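Local coordinates for protein redox-sensitive transcriptional activator OxyR (Porphyromonas gingivalis, PDB 3T22) that probably binds DNA as a LysR-family transcription factor and activates genes in response to redox stress, the piece described here being its regulatory domain, at residues 3-8 and 32-37; 22-27 and 198-203; 71-76 and 210-215; 75-80 and 152-157. The protein carries 1 engineered substitution. One frame throughout, in Å; residues are numbered along the deposited sequence.

Contact 1 (3-8 and 32-37); sequences RLNIAV and EIHVSE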
loop_
_atom_site.group_PDB
_atom_site.type_symbol
_atom_site.label_atom_id
_atom_site.label_comp_id
_atom_site.label_asym_id
_atom_site.label_seq_id
_atom_site.Cartn_x
_atom_site.Cartn_y
_atom_site.Cartn_z
ATOM N N ARG A 3 13.711 11.656 21.391
ATOM C CA ARG A 3 13.435 11.577 19.959
ATOM C C ARG A 3 11.973 11.932 19.730
ATOM O O ARG A 3 11.196 11.995 20.682
ATOM C CB ARG A 3 13.713 10.167 19.433
ATOM C CG ARG A 3 12.890 9.046 20.098
ATOM C CD ARG A 3 13.397 7.666 19.645
ATOM N NE ARG A 3 12.723 6.548 20.298
ATOM C CZ ARG A 3 11.825 5.768 19.702
ATOM N NH1 ARG A 3 11.498 5.990 18.436
ATOM N NH2 ARG A 3 11.255 4.765 20.364
ATOM N N LEU A 4 11.594 12.169 18.475
ATOM C CA LEU A 4 10.196 12.428 18.170
ATOM C C LEU A 4 9.483 11.180 17.646
ATOM O O LEU A 4 9.854 10.628 16.625
ATOM C CB LEU A 4 10.051 13.589 17.182
ATOM C CG LEU A 4 8.645 14.192 17.033
ATOM C CD1 LEU A 4 8.107 14.671 18.387
ATOM C CD2 LEU A 4 8.624 15.323 16.022
ATOM N N ASN A 5 8.453 10.740 18.354
ATOM C CA ASN A 5 7.608 9.668 17.857
ATOM C C ASN A 5 6.367 10.212 17.178
ATOM O O ASN A 5 5.435 10.666 17.851
ATOM C CB ASN A 5 7.211 8.730 18.994
ATOM C CG ASN A 5 8.381 7.896 19.490
ATOM O OD1 ASN A 5 9.289 7.570 18.715
ATOM N ND2 ASN A 5 8.377 7.561 20.785
ATOM N N ILE A 6 6.336 10.165 15.847
ATOM C CA ILE A 6 5.181 10.685 15.123
ATOM C C ILE A 6 4.467 9.639 14.271
ATOM O O ILE A 6 5.098 8.896 13.536
ATOM C CB ILE A 6 5.544 11.960 14.310
ATOM C CG1 ILE A 6 4.371 12.426 13.444
ATOM C CG2 ILE A 6 6.755 11.744 13.467
ATOM C CD1 ILE A 6 4.664 13.756 12.802
ATOM N N ALA A 7 3.144 9.584 14.384
ATOM C CA ALA A 7 2.339 8.673 13.577
ATOM C C ALA A 7 1.668 9.358 12.383
ATOM O O ALA A 7 1.447 10.578 12.382
ATOM C CB ALA A 7 1.294 7.970 14.440
ATOM N N VAL A 8 1.323 8.556 11.379
ATOM C CA VAL A 8 0.815 9.066 10.120
ATOM C C VAL A 8 -0.163 8.078 9.484
ATOM O O VAL A 8 0.115 6.880 9.390
ATOM C CB VAL A 8 1.974 9.304 9.134
ATOM C CG1 VAL A 8 1.494 10.059 7.911
ATOM C CG2 VAL A 8 3.123 10.037 9.809
ATOM N N GLU A 32 16.246 13.000 15.955
ATOM C CA GLU A 32 15.995 11.629 15.520
ATOM C C GLU A 32 14.507 11.313 15.536
ATOM O O GLU A 32 13.895 11.189 16.596
ATOM C CB GLU A 32 16.740 10.650 16.416
ATOM C CG GLU A 32 16.638 10.985 17.896
ATOM C CD GLU A 32 17.399 10.009 18.770
ATOM O OE1 GLU A 32 17.896 8.990 18.221
ATOM O OE2 GLU A 32 17.495 10.265 19.997
ATOM N N ILE A 33 13.937 11.169 14.348
ATOM C CA ILE A 33 12.499 11.001 14.192
ATOM C C ILE A 33 12.139 9.547 13.919
ATOM O O ILE A 33 12.826 8.859 13.165
ATOM C CB ILE A 33 11.969 11.880 13.035
ATOM C CG1 ILE A 33 12.222 13.362 13.325
ATOM C CG2 ILE A 33 10.484 11.635 12.792
ATOM C CD1 ILE A 33 11.481 14.293 12.393
ATOM N N HIS A 34 11.065 9.078 14.544
ATOM C CA HIS A 34 10.552 7.756 14.258
ATOM C C HIS A 34 9.138 7.856 13.764
ATOM O O HIS A 34 8.260 8.347 14.465
ATOM C CB HIS A 34 10.584 6.862 15.490
ATOM C CG HIS A 34 9.852 5.566 15.301
ATOM N ND1 HIS A 34 8.660 5.281 15.936
ATOM C CD2 HIS A 34 10.129 4.490 14.523
ATOM C CE1 HIS A 34 8.244 4.082 15.568
ATOM N NE2 HIS A 34 9.117 3.581 14.711
ATOM N N VAL A 35 8.909 7.378 12.554
ATOM C CA VAL A 35 7.580 7.434 11.959
ATOM C C VAL A 35 6.897 6.073 12.075
ATOM O O VAL A 35 7.543 5.054 11.934
ATOM C CB VAL A 35 7.668 7.850 10.482
ATOM C CG1 VAL A 35 6.303 7.835 9.847
ATOM C CG2 VAL A 35 8.286 9.210 10.376
ATOM N N SER A 36 5.597 6.060 12.320
ATOM C CA SER A 36 4.832 4.822 12.354
ATOM C C SER A 36 3.553 5.025 11.576
ATOM O O SER A 36 2.859 6.036 11.802
ATOM C CB SER A 36 4.463 4.431 13.788
ATOM O OG SER A 36 5.339 4.979 14.743
ATOM N N GLU A 37 3.222 4.088 10.685
ATOM C CA GLU A 37 1.914 4.138 10.027
ATOM C C GLU A 37 0.789 3.553 10.925
ATOM O O GLU A 37 0.903 2.446 11.396
ATOM C CB GLU A 37 1.943 3.474 8.643
ATOM C CG GLU A 37 2.460 4.372 7.516
ATOM C CD GLU A 37 2.531 3.678 6.131
ATOM O OE1 GLU A 37 1.479 3.306 5.583
ATOM O OE2 GLU A 37 3.642 3.529 5.574
#
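Strands 4-8 and 33-37 are the two parallel strands of a beta-alpha-beta unit whose crossover is helix 13-27, at one end of the regulatory domain. Leu-4 N gives a hydrogen bond to Glu-32 O (3.1 Å), and His-34 N returns one to Leu-4 O (2.9 Å), the latter almost straight at 174°. Ile-6 N to His-34 O, Ser-36 N to Ile-6 O and Val-8 N to Ser-36 O carry the zigzag on. Leu-4, Ile-6, Val-8, Ile-33 and Val-35 share one mostly apolar face, with Glu-37 at its end. Helix 13-27 covers Val-8, Ile-33 and Val-35 through Ala-13, Trp-24 and Leu-17, while helix 191-203 packs on Leu-4. The CG2 branches of Ile-6 and Ile-33 meet at 3.8 Å, the two side chains running alongside each other, and Val-8 CG2 meets Val-35 CG1 at 3.9 Å. Asn-5 and His-34 put polar groups on the other face, beside Ala-7 and Ser-36. Arg-3 CG sits between its backbone N and carbonyl carbon (chi1 59°), from where the extended chain runs alongside His-34, bringing NH1 to 3.2 Å from His-34 CB at the guanidinium edge. Asn-5 OD1 approaches His-34 CB at 3.5 Å, the amide standing nearly upright to the imidazole (86°). His-34 NE2 is hydrogen-bonded to Ser-132 of the second subunit. The apolar side chains pack under helix 13-27, while the backbone of Val-35 and Ser-36 and the His-34 ring engage that subunit, so the sheet runs on across the interface.

Contact 2 (22-27 and 198-203); sequences PIWKKE and IGLLRS
The short helical segments 22-27 and 198-203 run roughly antiparallel, with 140° between their directions and 10.2 Å between their axes at closest approach; Ile-23 and Leu-200 have the nearest CA atoms, 7.0 Å apart. No hydrogen bond joins the two, and Leu-200 carries most of the contact. Its CD1 methyl is set among Ile-23, Trp-24 and Glu-27, one turn of the facing helix: it lies 3.7 Å from Trp-24 CD1, in the plane of the indole and at its edge, and an equal 3.7 Å from Glu-27 CB. The second methyl, CD2, reaches Glu-27 CG at 4.0 Å and Ile-23 CG2 at 4.1 Å, as the Ile-23 and Leu-200 side chains pass flank to flank, pointing opposite ways. Helix 13-27 is the crossover of the first beta-alpha-beta unit of this LysR-type regulatory domain, so helix 191-203, which comes late in the chain, packs here on an element from near its start. Deeper in, Trp-24 CZ2 meets Leu-201 CD2 at 4.0 Å, and the indole reaches in with CG beside the backbone N (chi1 -84°). Trp-24 NE1 is buried by the contact and has no polar partner in the model. Leu-201 also leans on Leu-71 and Leu-182 of the sheet. Toward the surface, Ser-203 OG turns back to bond Leu-200 O within its own helix (3.1 Å).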
loop_
_atom_site.group_PDB
_atom_site.type_symbol
_atom_site.label_atom_id
_atom_site.label_comp_id
_atom_site.label_asym_id
_atom_site.label_seq_id
_atom_site.Cartn_x
_atom_site.Cartn_y
_atom_site.Cartn_z
ATOM N N PRO A 22 13.197 15.343 3.408
ATOM C CA PRO A 22 14.461 16.099 3.314
ATOM C C PRO A 22 14.394 17.507 3.921
ATOM O O PRO A 22 15.414 18.042 4.364
ATOM C CB PRO A 22 14.728 16.170 1.805
ATOM C CG PRO A 22 13.380 16.052 1.177
ATOM C CD PRO A 22 12.557 15.160 2.094
ATOM N N ILE A 23 13.204 18.093 3.955
ATOM C CA ILE A 23 13.010 19.356 4.652
ATOM C C ILE A 23 13.188 19.184 6.159
ATOM O O ILE A 23 13.697 20.080 6.825
ATOM C CB ILE A 23 11.637 19.955 4.323
ATOM C CG1 ILE A 23 11.585 20.354 2.843
ATOM C CG2 ILE A 23 11.331 21.136 5.228
ATOM C CD1 ILE A 23 10.170 20.467 2.286
ATOM N N TRP A 24 12.797 18.026 6.687
ATOM C CA TRP A 24 13.042 17.688 8.092
ATOM C C TRP A 24 14.518 17.522 8.398
ATOM O O TRP A 24 14.944 17.747 9.529
ATOM C CB TRP A 24 12.360 16.383 8.485
ATOM C CG TRP A 24 10.946 16.507 8.863
ATOM C CD1 TRP A 24 10.233 17.658 9.027
ATOM C CD2 TRP A 24 10.041 15.422 9.134
ATOM N NE1 TRP A 24 8.937 17.348 9.374
ATOM C CE2 TRP A 24 8.798 15.988 9.447
ATOM C CE3 TRP A 24 10.168 14.033 9.124
ATOM C CZ2 TRP A 24 7.685 15.205 9.765
ATOM C CZ3 TRP A 24 9.067 13.259 9.435
ATOM C CH2 TRP A 24 7.838 13.845 9.751
ATOM N N LYS A 25 15.292 17.087 7.408
ATOM C CA LYS A 25 16.724 16.898 7.615
ATOM C C LYS A 25 17.480 18.230 7.701
ATOM O O LYS A 25 18.160 18.493 8.698
ATOM C CB LYS A 25 17.328 15.949 6.569
ATOM C CG LYS A 25 17.015 14.469 6.867
ATOM C CD LYS A 25 17.687 13.482 5.899
ATOM C CE LYS A 25 17.473 12.036 6.359
ATOM N NZ LYS A 25 17.844 11.012 5.330
ATOM N N LYS A 26 17.340 19.068 6.678
ATOM C CA LYS A 26 17.963 20.391 6.671
ATOM C C LYS A 26 17.619 21.210 7.912
ATOM O O LYS A 26 18.493 21.827 8.518
ATOM C CB LYS A 26 17.542 21.180 5.426
ATOM C CG LYS A 26 17.986 20.575 4.101
ATOM C CD LYS A 26 17.376 21.343 2.935
ATOM C CE LYS A 26 17.682 20.680 1.600
ATOM N NZ LYS A 26 16.945 21.317 0.467
ATOM N N GLU A 27 16.337 21.275 8.256
ATOM C CA GLU A 27 15.864 22.235 9.254
ATOM C C GLU A 27 15.916 21.753 10.703
ATOM O O GLU A 27 16.010 22.558 11.630
ATOM C CB GLU A 27 14.442 22.693 8.914
ATOM C CG GLU A 27 13.905 23.782 9.829
ATOM C CD GLU A 27 14.417 25.160 9.458
ATOM O OE1 GLU A 27 15.260 25.255 8.541
ATOM O OE2 GLU A 27 13.977 26.147 10.084
ATOM N N ILE A 198 4.757 22.270 12.396
ATOM C CA ILE A 198 3.586 22.748 11.677
ATOM C C ILE A 198 4.027 23.522 10.433
ATOM O O ILE A 198 3.470 23.352 9.341
ATOM C CB ILE A 198 2.695 23.599 12.563
ATOM C CG1 ILE A 198 2.181 22.756 13.730
ATOM C CG2 ILE A 198 1.549 24.178 11.765
ATOM C CD1 ILE A 198 1.295 23.513 14.697
ATOM N N GLY A 199 5.045 24.359 10.598
ATOM C CA GLY A 199 5.560 25.131 9.492
ATOM C C GLY A 199 6.152 24.242 8.418
ATOM O O GLY A 199 5.880 24.420 7.231
ATOM N N LEU A 200 6.975 23.285 8.826
ATOM C CA LEU A 200 7.653 22.405 7.879
ATOM C C LEU A 200 6.677 21.586 7.040
ATOM O O LEU A 200 6.816 21.488 5.826
ATOM C CB LEU A 200 8.627 21.482 8.609
ATOM C CG LEU A 200 9.866 22.154 9.202
ATOM C CD1 LEU A 200 11.048 21.215 9.168
ATOM C CD2 LEU A 200 10.186 23.441 8.468
ATOM N N LEU A 201 5.694 20.995 7.705
ATOM C CA LEU A 201 4.651 20.222 7.050
ATOM C C LEU A 201 3.844 21.067 6.073
ATOM O O LEU A 201 3.630 20.660 4.938
ATOM C CB LEU A 201 3.747 19.607 8.109
ATOM C CG LEU A 201 4.525 18.560 8.916
ATOM C CD1 LEU A 201 3.867 18.281 10.252
ATOM C CD2 LEU A 201 4.695 17.276 8.121
ATOM N N ARG A 202 3.420 22.252 6.512
ATOM C CA ARG A 202 2.675 23.175 5.654
ATOM C C ARG A 202 3.483 23.516 4.398
ATOM O O ARG A 202 2.968 23.471 3.271
ATOM C CB ARG A 202 2.262 24.441 6.431
ATOM C CG ARG A 202 1.168 24.207 7.501
ATOM C CD ARG A 202 0.987 25.407 8.473
ATOM N NE ARG A 202 -0.407 25.586 8.917
ATOM C CZ ARG A 202 -0.821 26.462 9.841
ATOM N NH1 ARG A 202 0.036 27.274 10.458
ATOM N NH2 ARG A 202 -2.112 26.525 10.158
ATOM N N SER A 203 4.764 23.806 4.583
ATOM C CA SER A 203 5.641 24.151 3.470
ATOM C C SER A 203 5.889 23.005 2.484
ATOM O O SER A 203 6.392 23.229 1.391
ATOM C CB SER A 203 6.976 24.671 3.997
ATOM O OG SER A 203 7.961 23.658 3.962
#

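Contact 3 (71-76 and 210-215); sequences LYYEEF and HKLQTG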
loop_
_atom_site.group_PDB
_atom_site.type_symbol
_atom_site.label_atom_id
_atom_site.label_comp_id
_atom_site.label_asym_id
_atom_site.label_seq_id
_atom_site.Cartn_x
_atom_site.Cartn_y
_atom_site.Cartn_z
ATOM N N LEU A 71 -3.166 21.654 8.848
ATOM C CA LEU A 71 -1.987 21.600 7.998
ATOM C C LEU A 71 -2.332 21.990 6.562
ATOM O O LEU A 71 -1.707 22.876 5.990
ATOM C CB LEU A 71 -1.348 20.217 8.049
ATOM C CG LEU A 71 -0.783 19.852 9.420
ATOM C CD1 LEU A 71 -0.402 18.391 9.473
ATOM C CD2 LEU A 71 0.398 20.733 9.769
ATOM N N TYR A 72 -3.332 21.332 5.987
ATOM C CA TYR A 72 -3.789 21.671 4.634
ATOM C C TYR A 72 -5.102 20.987 4.274
ATOM O O TYR A 72 -5.562 20.128 5.006
ATOM C CB TYR A 72 -2.717 21.337 3.595
ATOM C CG TYR A 72 -2.206 19.912 3.626
ATOM C CD1 TYR A 72 -1.035 19.583 4.299
ATOM C CD2 TYR A 72 -2.885 18.898 2.959
ATOM C CE1 TYR A 72 -0.557 18.269 4.325
ATOM C CE2 TYR A 72 -2.410 17.594 2.956
ATOM C CZ TYR A 72 -1.253 17.286 3.644
ATOM O OH TYR A 72 -0.807 15.988 3.643
ATOM N N TYR A 73 -5.706 21.384 3.154
ATOM C CA TYR A 73 -6.943 20.762 2.666
ATOM C C TYR A 73 -6.637 19.910 1.432
ATOM O O TYR A 73 -5.673 20.184 0.724
ATOM C CB TYR A 73 -7.997 21.814 2.314
ATOM C CG TYR A 73 -8.414 22.712 3.456
ATOM C CD1 TYR A 73 -9.544 22.433 4.203
ATOM C CD2 TYR A 73 -7.688 23.852 3.770
ATOM C CE1 TYR A 73 -9.941 23.255 5.245
ATOM C CE2 TYR A 73 -8.077 24.688 4.810
ATOM C CZ TYR A 73 -9.204 24.378 5.543
ATOM O OH TYR A 73 -9.592 25.190 6.574
ATOM N N GLU A 74 -7.452 18.888 1.174
ATOM C CA GLU A 74 -7.119 17.900 0.157
ATOM C C GLU A 74 -8.343 17.258 -0.468
ATOM O O GLU A 74 -9.102 16.573 0.206
ATOM C CB GLU A 74 -6.234 16.803 0.764
ATOM C CG GLU A 74 -5.875 15.672 -0.192
ATOM C CD GLU A 74 -4.814 14.751 0.376
ATOM O OE1 GLU A 74 -4.932 14.378 1.560
ATOM O OE2 GLU A 74 -3.861 14.406 -0.351
ATOM N N GLU A 75 -8.503 17.435 -1.772
ATOM C CA GLU A 75 -9.634 16.855 -2.484
ATOM C C GLU A 75 -9.585 15.336 -2.525
ATOM O O GLU A 75 -8.516 14.745 -2.450
ATOM C CB GLU A 75 -9.705 17.394 -3.922
ATOM C CG GLU A 75 -10.188 18.817 -4.027
ATOM C CD GLU A 75 -10.611 19.211 -5.438
ATOM O OE1 GLU A 75 -11.017 18.336 -6.240
ATOM O OE2 GLU A 75 -10.537 20.414 -5.756
ATOM N N PHE A 76 -10.760 14.726 -2.630
ATOM C CA PHE A 76 -10.918 13.341 -3.037
ATOM C C PHE A 76 -10.983 13.337 -4.561
ATOM O O PHE A 76 -11.633 14.205 -5.166
ATOM C CB PHE A 76 -12.231 12.777 -2.487
ATOM C CG PHE A 76 -12.298 12.749 -0.995
ATOM C CD1 PHE A 76 -12.713 13.860 -0.291
ATOM C CD2 PHE A 76 -11.920 11.617 -0.298
ATOM C CE1 PHE A 76 -12.759 13.852 1.069
ATOM C CE2 PHE A 76 -11.970 11.594 1.081
ATOM C CZ PHE A 76 -12.390 12.710 1.768
ATOM N N HIS A 210 -3.366 25.201 1.328
ATOM C CA HIS A 210 -3.378 25.813 2.650
ATOM C C HIS A 210 -4.700 26.453 3.067
ATOM O O HIS A 210 -4.961 26.592 4.261
ATOM C CB HIS A 210 -2.265 26.844 2.755
ATOM C CG HIS A 210 -0.897 26.255 2.658
ATOM N ND1 HIS A 210 0.246 27.017 2.629
ATOM C CD2 HIS A 210 -0.490 24.963 2.576
ATOM C CE1 HIS A 210 1.303 26.229 2.533
ATOM N NE2 HIS A 210 0.880 24.978 2.496
ATOM N N LYS A 211 -5.519 26.849 2.096
ATOM C CA LYS A 211 -6.817 27.438 2.383
ATOM C C LYS A 211 -7.880 26.746 1.554
ATOM O O LYS A 211 -7.572 26.124 0.538
ATOM C CB LYS A 211 -6.825 28.952 2.106
ATOM C CG LYS A 211 -6.698 29.361 0.628
ATOM C CD LYS A 211 -6.890 30.886 0.418
ATOM C CE LYS A 211 -5.808 31.715 1.153
ATOM N NZ LYS A 211 -5.832 33.202 0.912
ATOM N N LEU A 212 -9.131 26.857 1.991
ATOM C CA LEU A 212 -10.260 26.259 1.287
ATOM C C LEU A 212 -10.591 27.084 0.044
ATOM O O LEU A 212 -10.909 28.269 0.135
ATOM C CB LEU A 212 -11.475 26.183 2.218
ATOM C CG LEU A 212 -12.703 25.390 1.761
ATOM C CD1 LEU A 212 -12.369 23.920 1.636
ATOM C CD2 LEU A 212 -13.858 25.580 2.729
ATOM N N GLN A 213 -10.508 26.458 -1.120
ATOM C CA GLN A 213 -10.718 27.172 -2.371
ATOM C C GLN A 213 -12.193 27.161 -2.780
ATOM O O GLN A 213 -12.964 26.303 -2.342
ATOM C CB GLN A 213 -9.849 26.561 -3.474
ATOM C CG GLN A 213 -8.358 26.505 -3.133
ATOM C CD GLN A 213 -7.716 27.885 -3.104
ATOM O OE1 GLN A 213 -8.142 28.790 -3.829
ATOM N NE2 GLN A 213 -6.695 28.059 -2.264
ATOM N N THR A 214 -12.583 28.126 -3.610
ATOM C CA THR A 214 -13.939 28.182 -4.155
ATOM C C THR A 214 -14.309 26.883 -4.852
ATOM O O THR A 214 -13.626 26.457 -5.786
ATOM C CB THR A 214 -14.085 29.289 -5.211
ATOM O OG1 THR A 214 -14.008 30.571 -4.588
ATOM C CG2 THR A 214 -15.416 29.164 -5.901
ATOM N N GLY A 215 -15.407 26.276 -4.412
ATOM C CA GLY A 215 -15.920 25.076 -5.044
ATOM C C GLY A 215 -15.592 23.835 -4.241
ATOM O O GLY A 215 -16.002 22.724 -4.606
HETATM O O HOH W 1 -2.694 25.792 6.140
#
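Strand residues 71-73 and loop residues 210-212 run in roughly the same direction, 37° apart, coming closest at Tyr-72 and His-210 with 4.6 Å between their CA atoms. No direct hydrogen bond spans the pair; a single water bridges the backbones instead, donating to Leu-71 O and to His-210 O at 3.1 Å each. Most of the contact falls to Tyr-73, whose CG, beside the backbone N (chi1 -60°), turns the ring to the loop. His-210 O lies in the ring plane at the edge, 3.7 Å from Tyr-73 CE2, whereas Leu-212 CA lies over one face, offset toward the rim. The Leu-212 side chain crosses that of Tyr-73 at about a right angle and touches Tyr-73 CD1 with its CD1 methyl at 4.1 Å. Tyr-73 CD2 is 3.7 Å from Lys-211 C, so the ring rests largely on loop backbone. His-210 NE2 is held by the carbonyl of Arg-202. Leu-71 and Tyr-72 both face Val-180 of strand 175-185, a classic beta bulge in strand 66-80. Leu-71 packs on Ile-198 and Leu-201 of helix 191-203, and the loop passes beside the bulged strand on its way to strand 216-218, the neighbour of strand 175-185.

Contact 4 (75-80 and 152-157); sequences EFLGYV and IPQLTV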
loop_
_atom_site.group_PDB
_atom_site.type_symbol
_atom_site.label_atom_id
_atom_site.label_comp_id
_atom_site.label_asym_id
_atom_site.label_seq_id
_atom_site.Cartn_x
_atom_site.Cartn_y
_atom_site.Cartn_z
ATOM N N GLU A 75 -8.503 17.435 -1.772
ATOM C CA GLU A 75 -9.634 16.855 -2.484
ATOM C C GLU A 75 -9.585 15.336 -2.525
ATOM O O GLU A 75 -8.516 14.745 -2.450
ATOM C CB GLU A 75 -9.705 17.394 -3.922
ATOM C CG GLU A 75 -10.188 18.817 -4.027
ATOM C CD GLU A 75 -10.611 19.211 -5.438
ATOM O OE1 GLU A 75 -11.017 18.336 -6.240
ATOM O OE2 GLU A 75 -10.537 20.414 -5.756
ATOM N N PHE A 76 -10.760 14.726 -2.630
ATOM C CA PHE A 76 -10.918 13.341 -3.037
ATOM C C PHE A 76 -10.983 13.337 -4.561
ATOM O O PHE A 76 -11.633 14.205 -5.166
ATOM C CB PHE A 76 -12.231 12.777 -2.487
ATOM C CG PHE A 76 -12.298 12.749 -0.995
ATOM C CD1 PHE A 76 -12.713 13.860 -0.291
ATOM C CD2 PHE A 76 -11.920 11.617 -0.298
ATOM C CE1 PHE A 76 -12.759 13.852 1.069
ATOM C CE2 PHE A 76 -11.970 11.594 1.081
ATOM C CZ PHE A 76 -12.390 12.710 1.768
ATOM N N LEU A 77 -10.314 12.382 -5.193
ATOM C CA LEU A 77 -10.352 12.303 -6.647
ATOM C C LEU A 77 -10.759 10.914 -7.130
ATOM O O LEU A 77 -10.454 9.921 -6.490
ATOM C CB LEU A 77 -8.997 12.705 -7.234
ATOM C CG LEU A 77 -8.432 14.105 -6.958
ATOM C CD1 LEU A 77 -7.037 14.197 -7.541
ATOM C CD2 LEU A 77 -9.324 15.226 -7.512
ATOM N N GLY A 78 -11.464 10.848 -8.252
ATOM C CA GLY A 78 -11.754 9.573 -8.894
ATOM C C GLY A 78 -10.559 9.065 -9.682
ATOM O O GLY A 78 -9.712 9.856 -10.095
ATOM N N TYR A 79 -10.498 7.743 -9.876
ATOM C CA TYR A 79 -9.442 7.060 -10.632
ATOM C C TYR A 79 -10.125 5.977 -11.489
ATOM O O TYR A 79 -10.499 4.926 -10.988
ATOM C CB TYR A 79 -8.395 6.468 -9.672
ATOM C CG TYR A 79 -6.984 6.273 -10.238
ATOM C CD1 TYR A 79 -6.283 7.319 -10.826
ATOM C CD2 TYR A 79 -6.347 5.038 -10.157
ATOM C CE1 TYR A 79 -4.989 7.133 -11.333
ATOM C CE2 TYR A 79 -5.069 4.841 -10.656
ATOM C CZ TYR A 79 -4.387 5.886 -11.248
ATOM O OH TYR A 79 -3.101 5.673 -11.738
ATOM N N VAL A 80 -10.297 6.252 -12.781
ATOM C CA VAL A 80 -11.231 5.519 -13.630
ATOM C C VAL A 80 -10.476 4.796 -14.751
ATOM O O VAL A 80 -9.692 5.412 -15.481
ATOM C CB VAL A 80 -12.302 6.517 -14.200
ATOM C CG1 VAL A 80 -13.392 5.829 -15.009
ATOM C CG2 VAL A 80 -12.908 7.310 -13.065
ATOM N N ILE A 152 -8.898 8.429 -4.891
ATOM C CA ILE A 152 -7.557 8.749 -4.431
ATOM C C ILE A 152 -7.474 10.154 -3.846
ATOM O O ILE A 152 -8.252 11.026 -4.211
ATOM C CB ILE A 152 -6.548 8.601 -5.569
ATOM C CG1 ILE A 152 -6.970 9.486 -6.752
ATOM C CG2 ILE A 152 -6.460 7.140 -5.977
ATOM C CD1 ILE A 152 -5.829 9.917 -7.629
ATOM N N PRO A 153 -6.534 10.374 -2.913
ATOM C CA PRO A 153 -6.304 11.730 -2.396
ATOM C C PRO A 153 -5.476 12.586 -3.379
ATOM O O PRO A 153 -4.574 12.086 -4.061
ATOM C CB PRO A 153 -5.525 11.471 -1.110
ATOM C CG PRO A 153 -4.781 10.184 -1.396
ATOM C CD PRO A 153 -5.730 9.362 -2.208
ATOM N N GLN A 154 -5.812 13.869 -3.445
ATOM C CA GLN A 154 -5.266 14.802 -4.428
ATOM C C GLN A 154 -3.745 14.899 -4.463
ATOM O O GLN A 154 -3.161 15.134 -5.513
ATOM C CB GLN A 154 -5.863 16.189 -4.189
ATOM C CG GLN A 154 -5.276 17.301 -5.024
ATOM C CD GLN A 154 -5.982 18.619 -4.775
ATOM O OE1 GLN A 154 -6.266 18.975 -3.633
ATOM N NE2 GLN A 154 -6.274 19.346 -5.846
ATOM N N LEU A 155 -3.110 14.727 -3.315
ATOM C CA LEU A 155 -1.675 14.920 -3.195
ATOM C C LEU A 155 -0.900 13.787 -3.901
ATOM O O LEU A 155 0.305 13.898 -4.166
ATOM C CB LEU A 155 -1.282 15.040 -1.720
ATOM C CG LEU A 155 0.065 15.678 -1.376
ATOM C CD1 LEU A 155 0.152 17.133 -1.868
ATOM C CD2 LEU A 155 0.329 15.577 0.127
ATOM N N THR A 156 -1.600 12.707 -4.226
ATOM C CA THR A 156 -0.968 11.617 -4.939
ATOM C C THR A 156 -0.715 11.934 -6.419
ATOM O O THR A 156 0.096 11.253 -7.046
ATOM C CB THR A 156 -1.761 10.287 -4.811
ATOM O OG1 THR A 156 -0.973 9.207 -5.326
ATOM C CG2 THR A 156 -3.052 10.352 -5.579
ATOM N N VAL A 157 -1.387 12.947 -6.977
ATOM C CA VAL A 157 -1.282 13.205 -8.422
ATOM C C VAL A 157 0.107 13.626 -8.885
ATOM O O VAL A 157 0.525 13.254 -9.975
ATOM C CB VAL A 157 -2.318 14.227 -8.964
ATOM C CG1 VAL A 157 -3.720 13.855 -8.521
ATOM C CG2 VAL A 157 -1.964 15.640 -8.551
#
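Leu-77 and Ile-152 form an antiparallel hydrogen-bonded pair, with Leu-77 N to Ile-152 O and Ile-152 N to Leu-77 O both at 2.7 Å; the second is the straighter, 168° at the hydrogen. Next to it Gln-154 N bonds to Glu-75 O (3.0 Å). The Gln-154 side chain runs beside strand 75-80 toward Glu-75: with CG anti to its N (chi1 173°) and the chain extended, it places OE1 3.3 Å from Glu-75 N. That bond is straight at the hydrogen, but the N-H comes from above the amide carbonyl plane, 51° out of it. One glutamine thus grips both backbone polar groups of Glu-75, whose carboxylate turns elsewhere, to a salt bridge with Arg-175. The ladder joins strands 66-80 and 149-153 of the mixed sheet in this LysR-type, periplasmic-binding-protein-like domain. Phe-76 and Pro-153 form the adjacent non-hydrogen-bonded pair, after which the 152-157 segment leaves the sheet and winds into 3-10 segment 154-157. Leu-77 follows that turn: its CD1 lies 3.6 Å from Gln-154 CA and is pressed against Val-157 CG1 at 3.5 Å, tighter than usual for two carbons, the side chains crossing at about a right angle. On the same face as Leu-77, Ile-152 sets CG1 against Leu-77 CB at 3.8 Å. Its CD1 methyl approaches Tyr-79 CD1 obliquely, and the phenol OH of Tyr-79 is hydrogen-bonded to Glu-144.

Overall arrangement
Contact 4 is the buried one, its centre about 10 Å from that of the chain, whereas contacts 1, 2 and 3 are partly exposed. Contacts 1 and 4 are backbone ladders, parallel and antiparallel, in the same sheet but on opposite sides of the chain centre; contact 2 relies on apolar side chains and contact 3 on a ring against loop backbone plus a water. Contact 2 uses helix 13-27, the crossover between the strands of contact 1, and the two meet where Ile-33 packs on Trp-24. Contact 2 touches contact 3 through the bond from His-210 to Arg-202. Contacts 3 and 4 share Glu-75 and Phe-76 of strand 66-80, and Glu-74 reaches Leu-155 N.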